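Local atomic coordinates of SIS domain protein (Listeria monocytogenes str. 4b F2365, PDB entry 3FXA), a protein that probably binds or isomerises sugar phosphates through its SIS domain, although its substrate remains unidentified. Residues 31-36 with 139-144; 36-41 with 168-173. One frame throughout, in Å; residues are numbered along the deposited sequence.

Contact 1. Residues 31-36 with 139-144; sequences EEALVK and IFFPVS
F141 leans its ring toward helix residues A33 and L34, and its side chain is worth following outward atom by atom. The A33 methyl lies closer to the backbone, with A33 CB 4.2 Å from F141 CA, while CB and CG of the phenylalanine stand slightly further off. CG is anti to the backbone N (chi1 -168°), a torsion that swings the ring out across the helix toward L34. CD2 comes next, 4.4 Å from A33 CB. At the far end CE2 and CZ reach the L34 methyl, CZ lying 3.7 Å from L34 CD2. That methyl approaches the ring obliquely, and the two side chains cross at about a right angle.

A33 itself points straight at the strand. Its small methyl lets the helix come close: A33 CB sits 3.4 Å from F140 O, a van der Waals contact with the carbonyl, and 4.0 Å from I139 CG2. Further along the helix, I139 CD1 extends to 4.2 Å from K36 CB, while the lysine chain beyond runs away from the strand. F140 faces the other way; P142 CD from its own strand sits over the centre of its ring.

Strand 139-142 is an outermost strand of the chain's parallel sheet, paired through its backbone to strand 121-126. Helix 31-43 crosses one face of it, and the axis of segment 31-36 comes within 7.9 Å of the strand's. F141 also stacks on F167 of helix 157-177, so its ring is shared between two helices, and L34 packs against W15 of the second subunit.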
# COMPACT_ATOMS: atom_id res chain seq x y z
N GLU A 31 8.52 11.42 -29.69
CA GLU A 31 9.39 12.53 -29.29
C GLU A 31 8.62 13.75 -28.74
O GLU A 31 9.01 14.31 -27.72
CB GLU A 31 10.33 12.95 -30.43
CG GLU A 31 11.36 11.89 -30.68
CD GLU A 31 12.40 12.27 -31.72
OE1 GLU A 31 12.21 13.29 -32.42
OE2 GLU A 31 13.41 11.52 -31.83
N GLU A 32 7.54 14.12 -29.43
CA GLU A 32 6.68 15.22 -28.98
C GLU A 32 6.17 14.93 -27.56
O GLU A 32 6.31 15.78 -26.65
CB GLU A 32 5.53 15.49 -29.98
CG GLU A 32 6.00 16.27 -31.21
CD GLU A 32 4.87 16.61 -32.18
OE1 GLU A 32 4.08 15.70 -32.53
OE2 GLU A 32 4.78 17.79 -32.59
N ALA A 33 5.64 13.73 -27.33
CA ALA A 33 5.13 13.37 -25.98
C ALA A 33 6.20 13.37 -24.90
O ALA A 33 5.97 13.82 -23.80
CB ALA A 33 4.40 12.03 -26.01
N LEU A 34 7.40 12.87 -25.22
CA LEU A 34 8.53 12.85 -24.28
C LEU A 34 8.89 14.26 -23.80
O LEU A 34 9.00 14.54 -22.59
CB LEU A 34 9.75 12.17 -24.94
CG LEU A 34 9.62 10.66 -25.16
CD1 LEU A 34 10.58 10.10 -26.22
CD2 LEU A 34 9.83 9.89 -23.85
N VAL A 35 9.02 15.17 -24.75
CA VAL A 35 9.36 16.56 -24.43
C VAL A 35 8.24 17.27 -23.67
O VAL A 35 8.51 17.91 -22.63
CB VAL A 35 9.76 17.33 -25.70
CG1 VAL A 35 9.91 18.83 -25.39
CG2 VAL A 35 11.06 16.71 -26.28
N LYS A 36 7.00 17.11 -24.15
CA LYS A 36 5.83 17.73 -23.52
C LYS A 36 5.67 17.23 -22.09
O LYS A 36 5.39 18.03 -21.18
CB LYS A 36 4.53 17.52 -24.31
CG LYS A 36 4.34 18.38 -25.55
CD LYS A 36 2.84 18.42 -25.89
CE LYS A 36 2.52 19.21 -27.15
NZ LYS A 36 1.04 19.39 -27.32
N ILE A 139 -2.03 14.41 -23.08
CA ILE A 139 -0.77 13.90 -23.66
C ILE A 139 -0.93 12.38 -23.79
O ILE A 139 -0.96 11.67 -22.77
CB ILE A 139 0.48 14.22 -22.81
CG1 ILE A 139 0.67 15.72 -22.63
CG2 ILE A 139 1.73 13.65 -23.47
CD1 ILE A 139 1.68 16.06 -21.55
N PHE A 140 -1.07 11.89 -25.02
CA PHE A 140 -1.02 10.46 -25.33
C PHE A 140 0.49 10.14 -25.35
O PHE A 140 1.26 10.78 -26.11
CB PHE A 140 -1.70 10.13 -26.67
CG PHE A 140 -1.37 8.78 -27.24
CD1 PHE A 140 -1.38 7.63 -26.47
CD2 PHE A 140 -1.07 8.66 -28.61
CE1 PHE A 140 -1.09 6.37 -27.03
CE2 PHE A 140 -0.79 7.41 -29.18
CZ PHE A 140 -0.78 6.28 -28.39
N PHE A 141 0.89 9.20 -24.48
CA PHE A 141 2.28 8.81 -24.27
C PHE A 141 2.40 7.35 -24.74
O PHE A 141 2.23 6.42 -23.93
CB PHE A 141 2.66 9.01 -22.81
CG PHE A 141 4.15 8.90 -22.52
CD1 PHE A 141 4.82 7.65 -22.51
CD2 PHE A 141 4.88 10.03 -22.17
CE1 PHE A 141 6.19 7.55 -22.21
CE2 PHE A 141 6.27 9.95 -21.86
CZ PHE A 141 6.93 8.71 -21.88
N PRO A 142 2.67 7.15 -26.04
CA PRO A 142 2.79 5.78 -26.55
C PRO A 142 4.02 5.03 -26.02
O PRO A 142 5.09 5.60 -25.90
CB PRO A 142 2.91 5.96 -28.07
CG PRO A 142 3.36 7.38 -28.23
CD PRO A 142 2.73 8.14 -27.14
N VAL A 143 3.82 3.76 -25.70
CA VAL A 143 4.90 2.85 -25.26
C VAL A 143 4.40 1.45 -25.63
O VAL A 143 3.23 1.14 -25.39
CB VAL A 143 5.21 2.95 -23.75
CG1 VAL A 143 3.93 2.95 -22.92
CG2 VAL A 143 6.23 1.82 -23.27
N SER A 144 5.26 0.63 -26.23
CA SER A 144 4.87 -0.71 -26.63
C SER A 144 6.09 -1.59 -26.76
O SER A 144 7.22 -1.08 -26.76
CB SER A 144 4.06 -0.68 -27.95
OG SER A 144 4.88 -0.34 -29.07

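Contact 2. Residues 36-41 with 168-173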
# COMPACT_ATOMS: atom_id res chain seq x y z
N LYS A 36 7.00 17.11 -24.15
CA LYS A 36 5.83 17.73 -23.52
C LYS A 36 5.67 17.23 -22.09
O LYS A 36 5.39 18.03 -21.18
CB LYS A 36 4.53 17.52 -24.31
CG LYS A 36 4.34 18.38 -25.55
CD LYS A 36 2.84 18.42 -25.89
CE LYS A 36 2.52 19.21 -27.15
NZ LYS A 36 1.04 19.39 -27.32
N THR A 37 5.92 15.94 -21.88
CA THR A 37 5.82 15.36 -20.54
C THR A 37 6.87 15.95 -19.60
O THR A 37 6.56 16.27 -18.45
CB THR A 37 5.88 13.81 -20.61
OG1 THR A 37 4.79 13.35 -21.45
CG2 THR A 37 5.79 13.15 -19.24
N VAL A 38 8.13 16.08 -20.05
CA VAL A 38 9.18 16.71 -19.25
C VAL A 38 8.82 18.16 -18.88
O VAL A 38 8.97 18.55 -17.74
CB VAL A 38 10.55 16.69 -19.96
CG1 VAL A 38 11.60 17.52 -19.19
CG2 VAL A 38 11.00 15.22 -20.22
N GLU A 39 8.38 18.93 -19.87
CA GLU A 39 8.02 20.35 -19.70
C GLU A 39 6.85 20.50 -18.74
O GLU A 39 6.93 21.27 -17.77
CB GLU A 39 7.66 20.99 -21.05
CG GLU A 39 8.84 21.16 -21.98
CD GLU A 39 8.47 21.68 -23.39
OE1 GLU A 39 7.31 21.57 -23.82
OE2 GLU A 39 9.38 22.18 -24.08
N LYS A 40 5.80 19.73 -19.01
CA LYS A 40 4.58 19.77 -18.19
C LYS A 40 4.85 19.41 -16.73
O LYS A 40 4.33 20.08 -15.84
CB LYS A 40 3.51 18.84 -18.76
CG LYS A 40 2.09 19.12 -18.27
CD LYS A 40 1.49 20.33 -18.98
CE LYS A 40 0.07 20.63 -18.51
NZ LYS A 40 -0.40 21.94 -19.05
N ILE A 41 5.65 18.37 -16.48
CA ILE A 41 5.98 17.92 -15.11
C ILE A 41 6.88 18.94 -14.41
O ILE A 41 6.67 19.23 -13.23
CB ILE A 41 6.49 16.47 -15.04
CG1 ILE A 41 5.38 15.51 -15.48
CG2 ILE A 41 7.03 16.09 -13.64
CD1 ILE A 41 5.86 14.04 -15.62
N ASP A 168 11.72 6.56 -16.27
CA ASP A 168 13.06 6.72 -15.67
C ASP A 168 13.81 7.80 -16.47
O ASP A 168 14.42 8.67 -15.88
CB ASP A 168 13.87 5.39 -15.68
CG ASP A 168 13.42 4.41 -14.61
OD1 ASP A 168 12.79 4.82 -13.63
OD2 ASP A 168 13.74 3.20 -14.73
N ALA A 169 13.69 7.75 -17.79
CA ALA A 169 14.34 8.72 -18.69
C ALA A 169 13.75 10.11 -18.47
O ALA A 169 14.48 11.09 -18.35
CB ALA A 169 14.24 8.29 -20.15
N VAL A 170 12.42 10.20 -18.41
CA VAL A 170 11.76 11.47 -18.12
C VAL A 170 12.29 12.04 -16.81
O VAL A 170 12.71 13.23 -16.76
CB VAL A 170 10.21 11.29 -18.10
CG1 VAL A 170 9.48 12.52 -17.50
CG2 VAL A 170 9.71 10.95 -19.48
N ILE A 171 12.36 11.20 -15.78
CA ILE A 171 12.79 11.62 -14.45
C ILE A 171 14.25 12.06 -14.37
O ILE A 171 14.56 13.11 -13.79
CB ILE A 171 12.39 10.52 -13.41
CG1 ILE A 171 10.87 10.54 -13.25
CG2 ILE A 171 13.09 10.71 -12.09
CD1 ILE A 171 10.34 9.34 -12.50
N VAL A 172 15.14 11.27 -14.96
CA VAL A 172 16.56 11.60 -15.02
C VAL A 172 16.72 12.92 -15.79
O VAL A 172 17.46 13.80 -15.33
CB VAL A 172 17.38 10.48 -15.68
CG1 VAL A 172 18.81 10.94 -15.94
CG2 VAL A 172 17.41 9.22 -14.79
N CYS A 173 16.01 13.06 -16.91
CA CYS A 173 16.02 14.31 -17.69
C CYS A 173 15.58 15.51 -16.85
O CYS A 173 16.23 16.57 -16.90
CB CYS A 173 15.20 14.20 -18.96
SG CYS A 173 15.49 15.61 -20.00
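Flat groups play no part where V38 and V170 meet, so there are neither faces nor edges to describe: aliphatic branches, a threonine methyl and a cysteine sulfur make the whole interface. V170 is the central piece. Its CG1, anti to the backbone N (chi1 168°), projects toward helix 31-43 and touches three residues there. V38 CG2 and T37 CG2 each lie 4.1 Å from V170 CG1, and I41 CD1 comes in at 4.4 Å from the same methyl. The approaches differ: V38 and V170 slide past each other in opposite directions, whereas T37 meets V170 at about a right angle.

These are two helices on one face of the parallel sheet of an SIS domain, a three-layer alpha-beta-alpha sandwich. Their segments cross at -50°, close to the angle expected when ridges of residues four apart fit into each other's grooves, and the axes come within 9.9 Å.

One turn on from V170, C173 SG lies 4.4 Å from V38 CG1, the second branch of that valine. The threonine divides its roles: CG2 faces V170, while OG1 turns back to hydrogen bond with A33 O of its own helix, which satisfies the buried hydroxyl. L174 and Y177 of helix 157-177 extend the packing around V38, and on the opposite side of that helix D168 forms a salt bridge with K62.

How the contacts relate
Helix 31-43 serves both contacts, and K36 belongs to both ranges. Contact 1 sets its first half on the edge strand and is only partly buried, running out to the exposed K36; contact 2 sets the following residues against helix 157-177, and all the residues that touch there are buried. Both are apolar, but contact 1 adds an aromatic ring and a backbone carbonyl to its aliphatic groups, whereas contact 2 has aliphatic groups and a cysteine sulfur. They join directly at T37, whose OG1 lies 3.4 Å from F141 CD2, and F141 CZ also approaches V170 CG2. Each also reaches the second subunit.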